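Local coordinates for protein mannitol dehydrogenase (Pseudomonas fluorescens, PDB 1LJ8) that binds NAD and probably catalyses the NAD-dependent interconversion of mannitol and fructose as a long-chain dehydrogenase, at residues 2-5 / 6-9; 137-140 / 141-144; 315-318 / 319-322; 354-357 / 358-362; 374-378 / 379-383. One frame throughout, in Å; residues are numbered along the deposited sequence.

Contact 1. Residues 2-5 / 6-9; sequences KLNK and QNLT
The oxygen of the Asn4 amide, OD1, stands over one face of the Asn7 amide, 3.4 Å from Asn7 CG, and the two amide planes lie 42° apart. An edge of the Asn7 amide is used as well. Asn7 ND2 gives a nearly straight bond of 2.8 Å to Lys2 O, which lies close to the amide plane. Asn4 OD1 also accepts from the backbone, at 2.7 Å from Asn7 N, with the donor almost in line with the side-chain carbonyl. Asn4 CG stands between its own N and C (chi1 62°), and this carries OD1 over the turn. With an alanine here, Asn7 N would probably keep just its weak bond to Asn4 O, and the Asn7 amide would lose the oxygen over its face. Leu3 and Leu8 touch more loosely, with Leu3 CD1 4.2 Å from Leu8 CD1. Both also rest on Val98 of strand 96-107. Lys2 NZ reaches back to Gln79, and Lys5 N bonds to Asp80. These links join the start of the chain to the loop that holds Gln79 and Asp80. The backbone bonds Asn7 N to Asn4 O and Leu8 N to Lys5 O are both weak. They mark two overlapping beta turns, the first braced by an asparagine side chain, in the N-terminal loop before strand 27-32.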
# COMPACT_ATOMS: atom_id res chain seq x y z
N LYS A 2 -8.07 -11.58 -26.93
CA LYS A 2 -8.02 -12.00 -25.52
C LYS A 2 -6.61 -12.42 -25.10
O LYS A 2 -5.95 -13.20 -25.80
CB LYS A 2 -9.00 -13.17 -25.26
CG LYS A 2 -8.89 -13.85 -23.87
CD LYS A 2 -9.24 -12.88 -22.72
CE LYS A 2 -9.44 -13.62 -21.38
NZ LYS A 2 -9.76 -12.65 -20.25
N LEU A 3 -6.14 -11.87 -23.98
CA LEU A 3 -4.83 -12.26 -23.49
C LEU A 3 -4.88 -13.65 -22.86
O LEU A 3 -5.64 -13.91 -21.91
CB LEU A 3 -4.32 -11.25 -22.42
CG LEU A 3 -2.99 -11.71 -21.77
CD1 LEU A 3 -1.87 -11.92 -22.83
CD2 LEU A 3 -2.53 -10.62 -20.71
N ASN A 4 -4.08 -14.56 -23.42
CA ASN A 4 -3.89 -15.89 -22.89
C ASN A 4 -2.68 -16.54 -23.57
O ASN A 4 -2.06 -15.97 -24.48
CB ASN A 4 -5.16 -16.75 -22.99
CG ASN A 4 -5.62 -16.97 -24.42
OD1 ASN A 4 -4.82 -17.09 -25.34
ND2 ASN A 4 -6.93 -17.02 -24.60
N LYS A 5 -2.30 -17.72 -23.12
CA LYS A 5 -1.12 -18.32 -23.73
C LYS A 5 -1.33 -18.65 -25.19
O LYS A 5 -0.40 -18.55 -26.00
CB LYS A 5 -0.71 -19.57 -22.97
CG LYS A 5 0.01 -19.20 -21.67
CD LYS A 5 0.25 -20.44 -20.83
CE LYS A 5 1.34 -21.29 -21.44
NZ LYS A 5 1.54 -22.54 -20.63
N GLN A 6 -2.55 -19.03 -25.52
CA GLN A 6 -2.87 -19.38 -26.90
C GLN A 6 -2.67 -18.21 -27.84
O GLN A 6 -2.18 -18.40 -28.96
CB GLN A 6 -4.30 -19.89 -27.00
CG GLN A 6 -4.57 -20.74 -28.23
CD GLN A 6 -3.68 -22.00 -28.32
OE1 GLN A 6 -3.32 -22.64 -27.31
NE2 GLN A 6 -3.29 -22.34 -29.57
N ASN A 7 -2.99 -16.99 -27.38
CA ASN A 7 -2.91 -15.81 -28.22
C ASN A 7 -1.69 -14.95 -28.02
O ASN A 7 -1.54 -13.91 -28.68
CB ASN A 7 -4.14 -14.91 -27.99
CG ASN A 7 -5.44 -15.62 -28.30
OD1 ASN A 7 -5.49 -16.59 -29.11
ND2 ASN A 7 -6.53 -15.14 -27.69
N LEU A 8 -0.82 -15.38 -27.13
CA LEU A 8 0.35 -14.58 -26.78
C LEU A 8 1.17 -14.10 -27.98
O LEU A 8 1.72 -13.00 -27.95
CB LEU A 8 1.20 -15.37 -25.79
CG LEU A 8 2.33 -14.64 -25.04
CD1 LEU A 8 1.79 -13.39 -24.28
CD2 LEU A 8 2.96 -15.65 -24.06
N THR A 9 1.25 -14.90 -29.04
CA THR A 9 2.04 -14.48 -30.18
C THR A 9 1.22 -13.74 -31.23
O THR A 9 1.72 -13.37 -32.30
CB THR A 9 2.77 -15.70 -30.86
OG1 THR A 9 1.81 -16.58 -31.45
CG2 THR A 9 3.58 -16.46 -29.82

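Contact 2. Residues 137-140 / 141-144; sequences CIDD and SNGE
Asp139 and Ser141 meet in a local turn contact at the end of a small antiparallel hairpin, strands 138-139 and 144-145. It lies on the surface, within the Rossmann-family part of the chain. Asp139 OD1 accepts from Ser141 N at 3.0 Å, on its anti side and 30° out of the carboxylate plane. Ser141 OG lies 2.6 Å from the same Asp139 OD1. Glu452 is a second possible acceptor for that hydroxyl, so which of the two takes its proton is not settled. The carboxylate gets there because Asp139 CG is anti to the backbone N (chi1 -180°), which turns it along the chain to the next residues. Asn142 adds an Asx turn: its OD1 accepts from Glu144 N at 2.8 Å, with the donor well above the amide carbonyl plane. The Asn142 and Asp139 side chains cross at about a right angle, and their amide and carboxylate planes are turned 52° apart. Asp139 N gives an almost straight bond of 2.8 Å to Glu144 O, while Gly143 N is weakly bonded to Asp139 O. Gly143 has a positive phi, which favours glycine where the chain swings round. Ile138 CG2 packs 3.9 Å from Gly143 C, and the Ile138 side chain also touches Val198 and Lys201 of helix 195-210. Asp140 turns to a salt bridge with Lys384, which joins the hairpin to the C-terminal part.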
# COMPACT_ATOMS: atom_id res chain seq x y z
N CYS A 137 -2.12 -5.21 12.30
CA CYS A 137 -2.72 -5.24 13.62
C CYS A 137 -1.86 -4.74 14.76
O CYS A 137 -1.88 -5.36 15.85
CB CYS A 137 -3.19 -6.67 13.93
SG CYS A 137 -4.33 -7.31 12.64
N ILE A 138 -1.07 -3.69 14.54
CA ILE A 138 -0.30 -3.12 15.66
C ILE A 138 -0.95 -1.76 15.90
O ILE A 138 -1.17 -1.00 14.94
CB ILE A 138 1.20 -2.85 15.31
CG1 ILE A 138 1.94 -4.17 15.12
CG2 ILE A 138 1.85 -1.96 16.45
CD1 ILE A 138 2.14 -4.93 16.37
N ASP A 139 -1.27 -1.45 17.15
CA ASP A 139 -1.87 -0.15 17.53
C ASP A 139 -0.69 0.83 17.63
O ASP A 139 0.16 0.69 18.53
CB ASP A 139 -2.57 -0.31 18.88
CG ASP A 139 -3.24 0.98 19.39
OD1 ASP A 139 -2.88 2.11 18.97
OD2 ASP A 139 -4.15 0.84 20.25
N ASP A 140 -0.59 1.80 16.71
CA ASP A 140 0.52 2.75 16.73
C ASP A 140 0.61 3.67 17.95
O ASP A 140 1.68 4.16 18.26
CB ASP A 140 0.51 3.59 15.45
CG ASP A 140 0.68 2.74 14.23
OD1 ASP A 140 1.71 2.03 14.19
OD2 ASP A 140 -0.19 2.74 13.34
N SER A 141 -0.49 3.90 18.65
CA SER A 141 -0.37 4.79 19.80
C SER A 141 0.49 4.18 20.90
O SER A 141 1.26 4.89 21.55
CB SER A 141 -1.72 5.16 20.40
OG SER A 141 -2.49 4.02 20.74
N ASN A 142 0.38 2.87 21.12
CA ASN A 142 1.15 2.23 22.19
C ASN A 142 2.07 1.08 21.75
O ASN A 142 2.72 0.44 22.58
CB ASN A 142 0.18 1.71 23.24
CG ASN A 142 -0.81 0.75 22.65
OD1 ASN A 142 -0.55 0.19 21.59
ND2 ASN A 142 -1.93 0.53 23.32
N GLY A 143 2.13 0.81 20.44
CA GLY A 143 2.97 -0.25 19.92
C GLY A 143 2.48 -1.65 20.27
O GLY A 143 3.18 -2.64 20.14
N GLU A 144 1.24 -1.75 20.70
CA GLU A 144 0.73 -3.06 21.09
C GLU A 144 0.07 -3.87 19.96
O GLU A 144 -0.65 -3.32 19.15
CB GLU A 144 -0.27 -2.87 22.23
CG GLU A 144 0.41 -2.49 23.56
CD GLU A 144 1.50 -3.50 23.93
OE1 GLU A 144 2.72 -3.19 23.80
OE2 GLU A 144 1.13 -4.63 24.32

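Contact 3. Residues 315-318 / 319-322; sequences YRFV and HETM
Glu320 reaches back over the first turn of helix 318-322 and gathers two backbone N-H groups on one oxygen. Its OE1 accepts from Arg316 N at 2.7 Å, nearly straight and almost along the C-O axis. The same Glu320 OE1 accepts from Phe317 N at 3.1 Å, this time from above the carboxylate plane. Phe317 is the N-cap, so the second bond is one half of a capping box. The other half is missing, as phenylalanine has no side-chain acceptor. Glu320 can span the turn because its chain is extended beyond CG (chi2 176°). Glu320 OE2 is at the edge of the Phe317 ring, 3.7 Å from Phe317 CD1, and the ring and carboxylate planes are 86° apart. The backbone Glu320 O lies over the centre of one face of the Tyr315 ring. The Phe317 and His319 rings are near parallel but slid apart, with centroids 5.6 Å from each other. The touch there is His319 CE1 on Phe317 CB, at 3.4 Å. Further out, Arg316 NH1 bonds to Tyr315 O, and its NH2 makes a salt bridge with Asp418. Tyr315 OH bonds to Asp324. These links probably help to hold the loop whose N-H groups meet Glu320. Val318 and Thr321 both pack on Leu371 of helix 371-375. Inside the helix, Thr321 OG1 donates to Val318 O at 2.7 Å, in the carbonyl plane and on a lone pair, while Met322 N, of a selenomethionine, takes the same oxygen at 3.3 Å.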
# COMPACT_ATOMS: atom_id res chain seq x y z
N TYR A 315 -13.09 17.00 -7.15
CA TYR A 315 -12.10 16.38 -8.05
C TYR A 315 -12.19 14.88 -7.86
O TYR A 315 -12.67 14.41 -6.80
CB TYR A 315 -10.68 16.84 -7.72
CG TYR A 315 -10.45 18.32 -7.89
CD1 TYR A 315 -9.70 19.04 -6.97
CD2 TYR A 315 -10.95 19.00 -9.00
CE1 TYR A 315 -9.44 20.41 -7.15
CE2 TYR A 315 -10.71 20.36 -9.20
CZ TYR A 315 -9.96 21.06 -8.27
OH TYR A 315 -9.79 22.42 -8.43
N ARG A 316 -11.75 14.13 -8.87
CA ARG A 316 -11.79 12.66 -8.74
C ARG A 316 -10.46 11.99 -9.09
O ARG A 316 -10.30 10.78 -8.88
CB ARG A 316 -12.94 12.07 -9.60
CG ARG A 316 -14.35 12.29 -8.97
CD ARG A 316 -14.51 11.64 -7.60
NE ARG A 316 -15.85 11.78 -6.98
CZ ARG A 316 -16.25 12.77 -6.19
NH1 ARG A 316 -15.42 13.77 -5.89
NH2 ARG A 316 -17.46 12.74 -5.64
N PHE A 317 -9.50 12.75 -9.62
CA PHE A 317 -8.17 12.19 -9.94
C PHE A 317 -7.08 13.02 -9.33
O PHE A 317 -7.25 14.24 -9.13
CB PHE A 317 -7.93 12.15 -11.45
CG PHE A 317 -8.90 11.27 -12.14
CD1 PHE A 317 -10.11 11.79 -12.62
CD2 PHE A 317 -8.65 9.91 -12.25
CE1 PHE A 317 -11.06 10.96 -13.20
CE2 PHE A 317 -9.59 9.07 -12.83
CZ PHE A 317 -10.80 9.59 -13.30
N VAL A 318 -5.96 12.38 -9.04
CA VAL A 318 -4.83 13.08 -8.44
C VAL A 318 -4.32 14.22 -9.34
O VAL A 318 -4.02 15.30 -8.83
CB VAL A 318 -3.66 12.09 -8.14
CG1 VAL A 318 -2.45 12.84 -7.61
CG2 VAL A 318 -4.16 11.06 -7.08
N HIS A 319 -4.25 14.00 -10.65
CA HIS A 319 -3.74 15.07 -11.51
C HIS A 319 -4.62 16.30 -11.52
O HIS A 319 -4.11 17.40 -11.78
CB HIS A 319 -3.51 14.60 -12.96
CG HIS A 319 -4.76 14.20 -13.68
ND1 HIS A 319 -5.28 12.92 -13.62
CD2 HIS A 319 -5.54 14.88 -14.56
CE1 HIS A 319 -6.33 12.83 -14.42
NE2 HIS A 319 -6.50 14.01 -15.00
N GLU A 320 -5.90 16.13 -11.22
CA GLU A 320 -6.83 17.29 -11.17
C GLU A 320 -6.46 18.18 -10.02
O GLU A 320 -6.51 19.41 -10.15
CB GLU A 320 -8.26 16.84 -10.99
CG GLU A 320 -8.75 16.17 -12.26
CD GLU A 320 -10.11 15.60 -12.15
OE1 GLU A 320 -10.59 15.33 -11.03
OE2 GLU A 320 -10.72 15.39 -13.22
N THR A 321 -6.10 17.60 -8.87
CA THR A 321 -5.68 18.44 -7.75
C THR A 321 -4.38 19.15 -8.12
O THR A 321 -4.16 20.29 -7.70
CB THR A 321 -5.43 17.65 -6.43
OG1 THR A 321 -4.25 16.81 -6.55
CG2 THR A 321 -6.69 16.83 -6.07
N MSE A 322 -3.52 18.52 -8.92
CA MSE A 322 -2.28 19.17 -9.28
C MSE A 322 -2.51 20.27 -10.31
O MSE A 322 -1.58 21.08 -10.53
CB MSE A 322 -1.26 18.16 -9.83
CG MSE A 322 -0.78 17.16 -8.80
SE MSE A 322 0.24 17.99 -7.29
CE MSE A 322 -1.15 18.17 -6.20

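Contact 4. Residues 354-357 / 358-362; sequences YKQT and LVDRF
Gln356 and Asp360 are joined one helical turn apart. Gln356 NE2 donates to Asp360 OD1 at 3.0 Å, with the acceptor in the plane of its own amide, but meeting the carboxylate from above, 44° out of its plane. A bend in the Gln356 chain (chi2 59°) brings NE2 round to Asp360. The other end of the amide is also used, as Gln356 OE1 accepts from Arg332. Tyr354 O has two donors: Leu358 N at 3.1 Å, and Thr357 OG1 at 2.6 Å. Having given its proton there, Thr357 OG1 accepts one from a water, 2.9 Å away. That water in turn accepts from Arg361 NH1 at 3.0 Å, bridging the two side chains. Arg361 NH2 makes salt bridges with Glu259 and Asp230. All this runs along helix 351-362 of the C-terminal domain, where backbone N-H groups bond to the carbonyl four residues earlier, as Arg361 N does to Thr357 O. Leu358 lies over one face of the Tyr354 ring, its CD1 3.7 Å from Tyr354 CE2, and also packs on Leu299 and Met331. Lys355 NZ makes a salt bridge with Asp336 and a hydrogen bond to Thr340. The Arg361 side chain is about 7 Å from the bound NAD.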
# COMPACT_ATOMS: atom_id res chain seq x y z
N TYR A 354 13.87 15.77 -4.64
CA TYR A 354 12.90 14.67 -4.44
C TYR A 354 11.47 15.20 -4.33
O TYR A 354 10.55 14.68 -4.97
CB TYR A 354 13.28 13.89 -3.18
CG TYR A 354 12.30 12.76 -2.87
CD1 TYR A 354 12.33 11.57 -3.60
CD2 TYR A 354 11.36 12.90 -1.86
CE1 TYR A 354 11.42 10.52 -3.32
CE2 TYR A 354 10.43 11.87 -1.57
CZ TYR A 354 10.48 10.70 -2.29
OH TYR A 354 9.57 9.70 -1.97
N LYS A 355 11.26 16.26 -3.54
CA LYS A 355 9.92 16.83 -3.40
C LYS A 355 9.41 17.34 -4.75
O LYS A 355 8.23 17.20 -5.07
CB LYS A 355 9.89 17.94 -2.33
CG LYS A 355 10.07 17.41 -0.91
CD LYS A 355 10.09 18.55 0.12
CE LYS A 355 11.45 19.30 0.15
NZ LYS A 355 11.37 20.39 1.15
N GLN A 356 10.28 17.92 -5.57
CA GLN A 356 9.83 18.33 -6.89
C GLN A 356 9.42 17.10 -7.74
O GLN A 356 8.43 17.17 -8.46
CB GLN A 356 10.92 19.15 -7.65
CG GLN A 356 10.43 19.64 -9.04
CD GLN A 356 9.18 20.53 -9.00
OE1 GLN A 356 9.11 21.46 -8.21
NE2 GLN A 356 8.19 20.23 -9.84
N THR A 357 10.14 15.99 -7.64
CA THR A 357 9.73 14.83 -8.43
C THR A 357 8.34 14.33 -7.96
O THR A 357 7.60 13.78 -8.77
CB THR A 357 10.76 13.69 -8.40
OG1 THR A 357 10.89 13.17 -7.08
CG2 THR A 357 12.13 14.18 -8.91
N LEU A 358 7.97 14.54 -6.68
CA LEU A 358 6.64 14.09 -6.24
C LEU A 358 5.60 14.96 -6.92
O LEU A 358 4.56 14.47 -7.39
CB LEU A 358 6.50 14.17 -4.70
CG LEU A 358 7.49 13.26 -3.97
CD1 LEU A 358 7.24 13.40 -2.47
CD2 LEU A 358 7.36 11.79 -4.39
N VAL A 359 5.86 16.26 -7.00
CA VAL A 359 4.92 17.13 -7.68
C VAL A 359 4.80 16.68 -9.14
O VAL A 359 3.70 16.57 -9.66
CB VAL A 359 5.37 18.61 -7.60
CG1 VAL A 359 4.47 19.49 -8.48
CG2 VAL A 359 5.28 19.06 -6.16
N ASP A 360 5.94 16.39 -9.77
CA ASP A 360 5.93 15.96 -11.19
C ASP A 360 5.13 14.66 -11.38
O ASP A 360 4.32 14.53 -12.29
CB ASP A 360 7.34 15.67 -11.71
CG ASP A 360 8.26 16.93 -11.74
OD1 ASP A 360 7.74 18.06 -11.81
OD2 ASP A 360 9.51 16.74 -11.70
N ARG A 361 5.40 13.68 -10.51
CA ARG A 361 4.69 12.38 -10.62
C ARG A 361 3.19 12.50 -10.34
O ARG A 361 2.36 11.89 -11.03
CB ARG A 361 5.35 11.35 -9.70
CG ARG A 361 6.73 10.91 -10.22
CD ARG A 361 7.52 10.16 -9.13
NE ARG A 361 6.73 9.00 -8.66
CZ ARG A 361 6.92 8.39 -7.48
NH1 ARG A 361 7.88 8.81 -6.65
NH2 ARG A 361 6.14 7.36 -7.12
N PHE A 362 2.82 13.32 -9.36
CA PHE A 362 1.38 13.47 -9.11
C PHE A 362 0.70 14.27 -10.24
O PHE A 362 -0.51 14.20 -10.39
CB PHE A 362 1.10 14.25 -7.81
CG PHE A 362 1.36 13.48 -6.54
CD1 PHE A 362 1.05 14.08 -5.32
CD2 PHE A 362 1.93 12.22 -6.54
CE1 PHE A 362 1.32 13.41 -4.11
CE2 PHE A 362 2.22 11.54 -5.34
CZ PHE A 362 1.90 12.14 -4.12
O HOH W 1 10.47 10.29 -7.11

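Contact 5. Residues 374-378 / 379-383; sequences VCSDG and SSKFP
Lys381 NZ and the backbone carbonyls form the first group of bonds. Lys381 NZ donates to Ser376 O at 2.8 Å and, more weakly, to Val374 O. A water joins this pair, accepting from Lys381 NZ and donating to Val374 O at 2.9 Å. The Lys381 chain, extended beyond CG (chi2 173°), runs back past the turn to the end of helix 371-375. A leucine in its place would probably leave Ser376 O without this donor and cost the water one of its partners. Capping is the second kind. Ser380 OG gives its proton to Asp377 OD1 at 2.6 Å, on the syn side of the carboxylate, and Ser380 N makes a weak capping bond to that oxygen. Backbone bonds follow, with Phe382 N to Gly378 O at 2.9 Å and almost straight. Packing is the last kind. Gly378 O lies at the edge of the Phe382 ring, 3.3 Å from Phe382 CD1, and that ring also meets Trp410. The side chain of Lys381 is about 4 Å from that of Glu133, which binds NAD. This is an aspartate N-cap starting helix 378-385, in a tight helix-to-helix turn of the C-terminal domain beside the NAD site.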
# COMPACT_ATOMS: atom_id res chain seq x y z
N VAL A 374 -6.93 6.77 -3.44
CA VAL A 374 -6.08 7.47 -2.45
C VAL A 374 -6.82 7.75 -1.12
O VAL A 374 -6.22 7.70 -0.02
CB VAL A 374 -5.51 8.78 -3.07
CG1 VAL A 374 -4.54 9.47 -2.02
CG2 VAL A 374 -4.66 8.41 -4.33
N CYS A 375 -8.14 7.98 -1.20
CA CYS A 375 -8.93 8.25 0.01
C CYS A 375 -9.19 6.98 0.79
O CYS A 375 -9.48 7.03 1.96
CB CYS A 375 -10.36 8.74 -0.34
SG CYS A 375 -10.52 10.34 -1.06
N SER A 376 -9.18 5.85 0.10
CA SER A 376 -9.57 4.63 0.79
C SER A 376 -8.79 4.25 2.03
O SER A 376 -7.57 4.45 2.12
CB SER A 376 -9.59 3.43 -0.20
OG SER A 376 -8.28 2.92 -0.43
N ASP A 377 -9.51 3.73 3.02
CA ASP A 377 -8.90 3.23 4.24
C ASP A 377 -8.12 4.30 5.03
O ASP A 377 -7.01 4.04 5.56
CB ASP A 377 -7.98 2.03 3.87
CG ASP A 377 -7.65 1.13 5.05
OD1 ASP A 377 -8.23 1.32 6.15
OD2 ASP A 377 -6.77 0.22 4.86
N GLY A 378 -8.72 5.48 5.13
CA GLY A 378 -8.09 6.54 5.92
C GLY A 378 -7.94 6.08 7.37
O GLY A 378 -6.99 6.50 8.05
N SER A 379 -8.88 5.26 7.88
CA SER A 379 -8.77 4.81 9.27
C SER A 379 -7.45 4.06 9.51
O SER A 379 -6.86 4.17 10.59
CB SER A 379 -9.97 3.93 9.68
OG SER A 379 -9.99 2.72 8.93
N SER A 380 -6.94 3.35 8.50
CA SER A 380 -5.66 2.66 8.68
C SER A 380 -4.47 3.52 8.22
O SER A 380 -3.35 3.33 8.70
CB SER A 380 -5.59 1.34 7.86
OG SER A 380 -6.71 0.47 8.11
N LYS A 381 -4.71 4.43 7.28
CA LYS A 381 -3.63 5.24 6.72
C LYS A 381 -3.21 6.42 7.58
O LYS A 381 -2.02 6.72 7.64
CB LYS A 381 -4.04 5.75 5.33
CG LYS A 381 -4.11 4.65 4.31
CD LYS A 381 -4.67 5.16 3.02
CE LYS A 381 -4.55 4.03 1.93
NZ LYS A 381 -5.19 4.47 0.68
N PHE A 382 -4.16 7.08 8.24
CA PHE A 382 -3.78 8.20 9.08
C PHE A 382 -2.63 7.95 10.06
O PHE A 382 -1.69 8.75 10.09
CB PHE A 382 -4.99 8.81 9.82
CG PHE A 382 -5.64 9.96 9.07
CD1 PHE A 382 -6.78 9.75 8.31
CD2 PHE A 382 -5.07 11.23 9.08
CE1 PHE A 382 -7.37 10.76 7.58
CE2 PHE A 382 -5.65 12.28 8.34
CZ PHE A 382 -6.81 12.05 7.58
N PRO A 383 -2.67 6.86 10.87
CA PRO A 383 -1.57 6.62 11.83
C PRO A 383 -0.23 6.32 11.19
O PRO A 383 0.81 6.42 11.86
CB PRO A 383 -2.10 5.44 12.70
CG PRO A 383 -3.08 4.71 11.75
CD PRO A 383 -3.78 5.91 11.05
O HOH W 2 -3.53 6.62 0.13

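The contacts follow one another along the chain. Contact 1 stands apart at the N-terminal end, its centre 35 to 47 Å from those of the others and on the opposite side of the chain's centre from contact 2. Contacts 3, 4 and 5 all belong to the C-terminal domain. Contact 3 touches contact 4 through Met322 CG and Phe362 O, 3.4 Å apart. It also meets contact 5, where Val318 packs on Val374. Contact 2 lies in the Rossmann part, yet it touches contact 5 through Asp140 and Pro383. The hairpin and helix 378-385 thus join the two parts of the chain. They do so near the cofactor, as the bound NAD lies about 6 Å from the side chain of Lys381.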